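Local coordinates for putative immunoglobulin-blocking virulence protein (PDB 7ADK), which probably binds host immunoglobulin and blocks its function as a mycoplasma virulence factor, at residues F218-L231 and F277-N290. Residues are numbered along the deposited sequence; the frame is centred on the assembly and turned at random.
Sequences FNSGKELNDILSSL and FQTKNQEYIWLIAN
Ile227 and Gln282 mark the close approach of two nearly perpendicular helices, their CA atoms 6.1 Å apart. The axes of helices 227-231 and 280-288 pass 9.5 Å from each other, their directions 104° apart. No hydrogen bond joins the two segments.

Ile227 points into the crossing. Ile227 CG2 lies 3.6 Å from Gln282 CB, while its CD1 reaches Ile285 CG2 and comes to the edge of the Trp286 ring. One turn on, CG anti to the backbone N (chi1 -175°) carries Leu231 out to the start of helix 280-288. There Leu231 CD1 touches Asn281 CB at 3.6 Å. Leu231 crosses the Gln282 side chain at about a right angle, CD2 near both CG and NE2. Gln282 NE2 donates to Thr279 OG1 at 2.9 Å.

Phe218, at the end of helix 209-218, covers the other end of the contact. Ala289 CB sits over one face of the Phe218 ring, a CH-pi contact 3.7 Å from the centroid. Trp286 CD1 meets the ring edge. Asn290 ND2 lies over one face of the Trp286 indole and Phe277 CZ over the opposite one. Asn290 ND2 also donates to Trp286 O (2.8 Å, 159°), which fixes the amide beside both rings. Phe214 of helix 209-218 also packs on Ser230 and Ile285.

Apolar side chains thus pack on each other and on two amides. The Gln282 and Asn290 amides each bond within 277-290, which orients them to lie against apolar groups.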
loop_
_atom_site.group_PDB
_atom_site.type_symbol
_atom_site.label_atom_id
_atom_site.label_comp_id
_atom_site.label_asym_id
_atom_site.label_seq_id
_atom_site.Cartn_x
_atom_site.Cartn_y
_atom_site.Cartn_z
ATOM N N PHE A 218 31.837 -25.027 -32.719
ATOM C CA PHE A 218 32.841 -24.949 -33.790
ATOM C C PHE A 218 33.706 -26.216 -33.872
ATOM O O PHE A 218 34.093 -26.627 -34.963
ATOM C CB PHE A 218 33.744 -23.734 -33.581
ATOM C CG PHE A 218 33.215 -22.433 -34.135
ATOM C CD1 PHE A 218 32.140 -21.776 -33.519
ATOM C CD2 PHE A 218 33.821 -21.857 -35.260
ATOM C CE1 PHE A 218 31.697 -20.536 -33.999
ATOM C CE2 PHE A 218 33.375 -20.623 -35.747
ATOM C CZ PHE A 218 32.322 -19.955 -35.107
ATOM N N ASN A 219 33.983 -26.860 -32.737
ATOM C CA ASN A 219 34.647 -28.169 -32.674
ATOM C C ASN A 219 33.767 -29.354 -33.147
ATOM O O ASN A 219 34.274 -30.465 -33.281
ATOM C CB ASN A 219 35.226 -28.403 -31.263
ATOM C CG ASN A 219 36.451 -27.578 -30.919
ATOM O OD1 ASN A 219 36.957 -26.783 -31.688
ATOM N ND2 ASN A 219 37.013 -27.769 -29.768
ATOM N N SER A 220 32.479 -29.164 -33.441
ATOM C CA SER A 220 31.640 -30.188 -34.074
ATOM C C SER A 220 31.899 -30.295 -35.589
ATOM O O SER A 220 32.423 -29.376 -36.224
ATOM C CB SER A 220 30.161 -29.965 -33.746
ATOM O OG SER A 220 29.596 -28.935 -34.520
ATOM N N GLY A 221 31.541 -31.421 -36.199
ATOM C CA GLY A 221 31.850 -31.712 -37.599
ATOM C C GLY A 221 31.033 -30.954 -38.654
ATOM O O GLY A 221 31.319 -31.082 -39.842
ATOM N N LYS A 222 30.007 -30.191 -38.270
ATOM C CA LYS A 222 29.044 -29.551 -39.187
ATOM C C LYS A 222 29.595 -28.329 -39.940
ATOM O O LYS A 222 30.606 -27.736 -39.574
ATOM C CB LYS A 222 27.736 -29.224 -38.442
ATOM C CG LYS A 222 26.934 -30.488 -38.113
ATOM C CD LYS A 222 25.520 -30.191 -37.611
ATOM C CE LYS A 222 24.754 -31.485 -37.413
ATOM N NZ LYS A 222 23.323 -31.299 -37.185
ATOM N N GLU A 223 28.931 -27.986 -41.037
ATOM C CA GLU A 223 29.198 -26.851 -41.929
ATOM C C GLU A 223 29.019 -25.484 -41.252
ATOM O O GLU A 223 28.386 -25.367 -40.209
ATOM C CB GLU A 223 28.305 -26.952 -43.182
ATOM C CG GLU A 223 26.804 -26.659 -42.985
ATOM C CD GLU A 223 26.074 -27.615 -42.029
ATOM O OE1 GLU A 223 26.443 -28.808 -41.958
ATOM O OE2 GLU A 223 25.130 -27.185 -41.334
ATOM N N LEU A 224 29.580 -24.413 -41.829
ATOM C CA LEU A 224 29.693 -23.098 -41.171
ATOM C C LEU A 224 28.355 -22.492 -40.710
ATOM O O LEU A 224 28.308 -21.769 -39.719
ATOM C CB LEU A 224 30.457 -22.159 -42.124
ATOM C CG LEU A 224 30.874 -20.820 -41.485
ATOM C CD1 LEU A 224 32.262 -20.413 -41.953
ATOM C CD2 LEU A 224 29.922 -19.688 -41.862
ATOM N N ASN A 225 27.251 -22.810 -41.386
ATOM C CA ASN A 225 25.917 -22.308 -41.059
ATOM C C ASN A 225 25.322 -22.892 -39.760
ATOM O O ASN A 225 24.217 -22.517 -39.380
ATOM C CB ASN A 225 24.985 -22.478 -42.266
ATOM C CG ASN A 225 25.614 -21.951 -43.539
ATOM O OD1 ASN A 225 26.243 -22.687 -44.283
ATOM N ND2 ASN A 225 25.531 -20.673 -43.793
ATOM N N ASP A 226 26.046 -23.736 -39.016
ATOM C CA ASP A 226 25.709 -24.067 -37.620
ATOM C C ASP A 226 25.858 -22.860 -36.661
ATOM O O ASP A 226 25.372 -22.902 -35.538
ATOM C CB ASP A 226 26.437 -25.336 -37.139
ATOM C CG ASP A 226 27.941 -25.230 -36.870
ATOM O OD1 ASP A 226 28.492 -24.114 -36.802
ATOM O OD2 ASP A 226 28.581 -26.281 -36.674
ATOM N N ILE A 227 26.422 -21.747 -37.146
ATOM C CA ILE A 227 26.258 -20.392 -36.589
ATOM C C ILE A 227 24.787 -20.102 -36.240
ATOM O O ILE A 227 24.521 -19.460 -35.221
ATOM C CB ILE A 227 26.836 -19.375 -37.605
ATOM C CG1 ILE A 227 28.373 -19.304 -37.553
ATOM C CG2 ILE A 227 26.258 -17.967 -37.481
ATOM C CD1 ILE A 227 28.975 -18.566 -36.357
ATOM N N LEU A 228 23.833 -20.637 -37.010
ATOM C CA LEU A 228 22.403 -20.526 -36.721
ATOM C C LEU A 228 22.001 -21.118 -35.351
ATOM O O LEU A 228 21.185 -20.530 -34.645
ATOM C CB LEU A 228 21.650 -21.182 -37.889
ATOM C CG LEU A 228 20.116 -21.078 -37.835
ATOM C CD1 LEU A 228 19.558 -20.994 -39.245
ATOM C CD2 LEU A 228 19.470 -22.299 -37.179
ATOM N N SER A 229 22.591 -22.245 -34.941
ATOM C CA SER A 229 22.347 -22.880 -33.639
ATOM C C SER A 229 23.007 -22.134 -32.472
ATOM O O SER A 229 22.418 -22.049 -31.401
ATOM C CB SER A 229 22.792 -24.342 -33.661
ATOM O OG SER A 229 22.085 -25.076 -34.642
ATOM N N SER A 230 24.165 -21.487 -32.665
ATOM C CA SER A 230 24.743 -20.573 -31.660
ATOM C C SER A 230 23.849 -19.351 -31.416
ATOM O O SER A 230 23.627 -19.014 -30.259
ATOM C CB SER A 230 26.156 -20.132 -32.027
ATOM O OG SER A 230 27.106 -21.079 -31.741
ATOM N N LEU A 231 23.254 -18.752 -32.457
ATOM C CA LEU A 231 22.258 -17.678 -32.304
ATOM C C LEU A 231 20.977 -18.160 -31.594
ATOM O O LEU A 231 20.418 -17.474 -30.747
ATOM C CB LEU A 231 21.926 -17.088 -33.684
ATOM C CG LEU A 231 20.991 -15.864 -33.632
ATOM C CD1 LEU A 231 21.752 -14.600 -33.267
ATOM C CD2 LEU A 231 20.281 -15.642 -34.957
ATOM N N PHE A 277 26.923 -13.040 -43.958
ATOM C CA PHE A 277 26.184 -13.237 -42.701
ATOM C C PHE A 277 24.786 -12.612 -42.716
ATOM O O PHE A 277 24.571 -11.499 -43.192
ATOM C CB PHE A 277 26.997 -12.749 -41.502
ATOM C CG PHE A 277 28.118 -13.687 -41.133
ATOM C CD1 PHE A 277 27.816 -14.938 -40.565
ATOM C CD2 PHE A 277 29.455 -13.329 -41.356
ATOM C CE1 PHE A 277 28.848 -15.824 -40.216
ATOM C CE2 PHE A 277 30.486 -14.211 -40.992
ATOM C CZ PHE A 277 30.184 -15.456 -40.424
ATOM N N GLN A 278 23.824 -13.360 -42.174
ATOM C CA GLN A 278 22.387 -13.035 -42.222
ATOM C C GLN A 278 21.891 -12.078 -41.118
ATOM O O GLN A 278 20.781 -11.553 -41.213
ATOM C CB GLN A 278 21.567 -14.338 -42.171
ATOM C CG GLN A 278 21.648 -15.181 -43.453
ATOM C CD GLN A 278 23.027 -15.770 -43.722
ATOM O OE1 GLN A 278 23.678 -16.319 -42.848
ATOM N NE2 GLN A 278 23.552 -15.645 -44.912
ATOM N N THR A 279 22.662 -11.875 -40.050
ATOM C CA THR A 279 22.292 -11.077 -38.869
ATOM C C THR A 279 23.570 -10.541 -38.237
ATOM O O THR A 279 24.576 -11.244 -38.273
ATOM C CB THR A 279 21.560 -11.947 -37.826
ATOM O OG1 THR A 279 20.513 -12.718 -38.368
ATOM C CG2 THR A 279 20.942 -11.168 -36.678
ATOM N N LYS A 280 23.556 -9.375 -37.577
ATOM C CA LYS A 280 24.760 -8.840 -36.920
ATOM C C LYS A 280 25.331 -9.781 -35.874
ATOM O O LYS A 280 26.507 -10.095 -35.938
ATOM C CB LYS A 280 24.499 -7.441 -36.344
ATOM C CG LYS A 280 24.307 -6.345 -37.399
ATOM C CD LYS A 280 25.520 -6.129 -38.322
ATOM C CE LYS A 280 25.480 -6.970 -39.602
ATOM N NZ LYS A 280 26.654 -6.750 -40.447
ATOM N N ASN A 281 24.505 -10.331 -34.976
ATOM C CA ASN A 281 24.939 -11.306 -33.959
ATOM C C ASN A 281 25.585 -12.563 -34.567
ATOM O O ASN A 281 26.635 -12.969 -34.089
ATOM C CB ASN A 281 23.775 -11.676 -33.014
ATOM C CG ASN A 281 23.452 -10.618 -31.965
ATOM O OD1 ASN A 281 24.292 -9.856 -31.522
ATOM N ND2 ASN A 281 22.222 -10.536 -31.524
ATOM N N GLN A 282 25.018 -13.149 -35.628
ATOM C CA GLN A 282 25.613 -14.293 -36.344
ATOM C C GLN A 282 27.015 -13.977 -36.888
ATOM O O GLN A 282 27.900 -14.817 -36.791
ATOM C CB GLN A 282 24.706 -14.738 -37.504
ATOM C CG GLN A 282 23.400 -15.349 -36.999
ATOM C CD GLN A 282 22.580 -16.023 -38.098
ATOM O OE1 GLN A 282 22.936 -17.065 -38.619
ATOM N NE2 GLN A 282 21.442 -15.497 -38.487
ATOM N N GLU A 283 27.234 -12.768 -37.401
ATOM C CA GLU A 283 28.573 -12.233 -37.654
ATOM C C GLU A 283 29.441 -12.188 -36.394
ATOM O O GLU A 283 30.458 -12.870 -36.331
ATOM C CB GLU A 283 28.463 -10.883 -38.392
ATOM C CG GLU A 283 29.679 -9.938 -38.431
ATOM C CD GLU A 283 30.994 -10.445 -39.031
ATOM O OE1 GLU A 283 31.199 -11.659 -39.226
ATOM O OE2 GLU A 283 31.859 -9.579 -39.291
ATOM N N TYR A 284 29.113 -11.404 -35.368
ATOM C CA TYR A 284 30.170 -11.042 -34.420
ATOM C C TYR A 284 30.383 -12.127 -33.338
ATOM O O TYR A 284 31.458 -12.207 -32.754
ATOM C CB TYR A 284 30.097 -9.523 -34.155
ATOM C CG TYR A 284 29.194 -8.853 -33.137
ATOM C CD1 TYR A 284 27.809 -8.835 -33.335
ATOM C CD2 TYR A 284 29.734 -7.726 -32.491
ATOM C CE1 TYR A 284 26.963 -7.885 -32.738
ATOM C CE2 TYR A 284 28.922 -6.731 -31.927
ATOM C CZ TYR A 284 27.523 -6.821 -32.017
ATOM O OH TYR A 284 26.735 -5.869 -31.466
ATOM N N ILE A 285 29.486 -13.129 -33.262
ATOM C CA ILE A 285 29.746 -14.483 -32.720
ATOM C C ILE A 285 30.942 -15.169 -33.410
ATOM O O ILE A 285 31.775 -15.807 -32.764
ATOM C CB ILE A 285 28.470 -15.368 -32.833
ATOM C CG1 ILE A 285 27.442 -14.951 -31.758
ATOM C CG2 ILE A 285 28.748 -16.874 -32.697
ATOM C CD1 ILE A 285 26.065 -15.610 -31.860
ATOM N N TRP A 286 31.059 -15.055 -34.732
ATOM C CA TRP A 286 32.157 -15.635 -35.496
ATOM C C TRP A 286 33.476 -14.885 -35.272
ATOM O O TRP A 286 34.538 -15.440 -35.550
ATOM C CB TRP A 286 31.747 -15.755 -36.976
ATOM C CG TRP A 286 32.671 -16.494 -37.890
ATOM C CD1 TRP A 286 32.711 -17.829 -38.082
ATOM C CD2 TRP A 286 33.693 -15.948 -38.769
ATOM N NE1 TRP A 286 33.757 -18.145 -38.919
ATOM C CE2 TRP A 286 34.426 -17.025 -39.336
ATOM C CE3 TRP A 286 34.057 -14.650 -39.173
ATOM C CZ2 TRP A 286 35.537 -16.823 -40.160
ATOM C CZ3 TRP A 286 35.117 -14.441 -40.071
ATOM C CH2 TRP A 286 35.887 -15.518 -40.528
ATOM N N LEU A 287 33.488 -13.662 -34.734
ATOM C CA LEU A 287 34.730 -13.014 -34.287
ATOM C C LEU A 287 35.220 -13.636 -32.977
ATOM O O LEU A 287 36.292 -14.216 -32.961
ATOM C CB LEU A 287 34.602 -11.480 -34.186
ATOM C CG LEU A 287 34.735 -10.632 -35.455
ATOM C CD1 LEU A 287 35.986 -10.968 -36.239
ATOM C CD2 LEU A 287 33.557 -10.737 -36.388
ATOM N N ILE A 288 34.435 -13.600 -31.906
ATOM C CA ILE A 288 34.814 -14.158 -30.599
ATOM C C ILE A 288 35.202 -15.640 -30.685
ATOM O O ILE A 288 36.215 -16.028 -30.114
ATOM C CB ILE A 288 33.714 -13.913 -29.537
ATOM C CG1 ILE A 288 32.360 -14.560 -29.879
ATOM C CG2 ILE A 288 33.538 -12.414 -29.331
ATOM C CD1 ILE A 288 31.209 -14.250 -28.929
ATOM N N ALA A 289 34.491 -16.461 -31.463
ATOM C CA ALA A 289 34.830 -17.870 -31.661
ATOM C C ALA A 289 36.087 -18.125 -32.529
ATOM O O ALA A 289 36.442 -19.280 -32.751
ATOM C CB ALA A 289 33.602 -18.584 -32.206
ATOM N N ASN A 290 36.768 -17.081 -33.029
ATOM C CA ASN A 290 37.982 -17.144 -33.849
ATOM C C ASN A 290 39.078 -16.120 -33.480
ATOM O O ASN A 290 40.027 -15.964 -34.241
ATOM C CB ASN A 290 37.583 -16.978 -35.312
ATOM C CG ASN A 290 36.791 -18.125 -35.892
ATOM O OD1 ASN A 290 37.315 -19.128 -36.324
ATOM N ND2 ASN A 290 35.514 -17.983 -36.002
#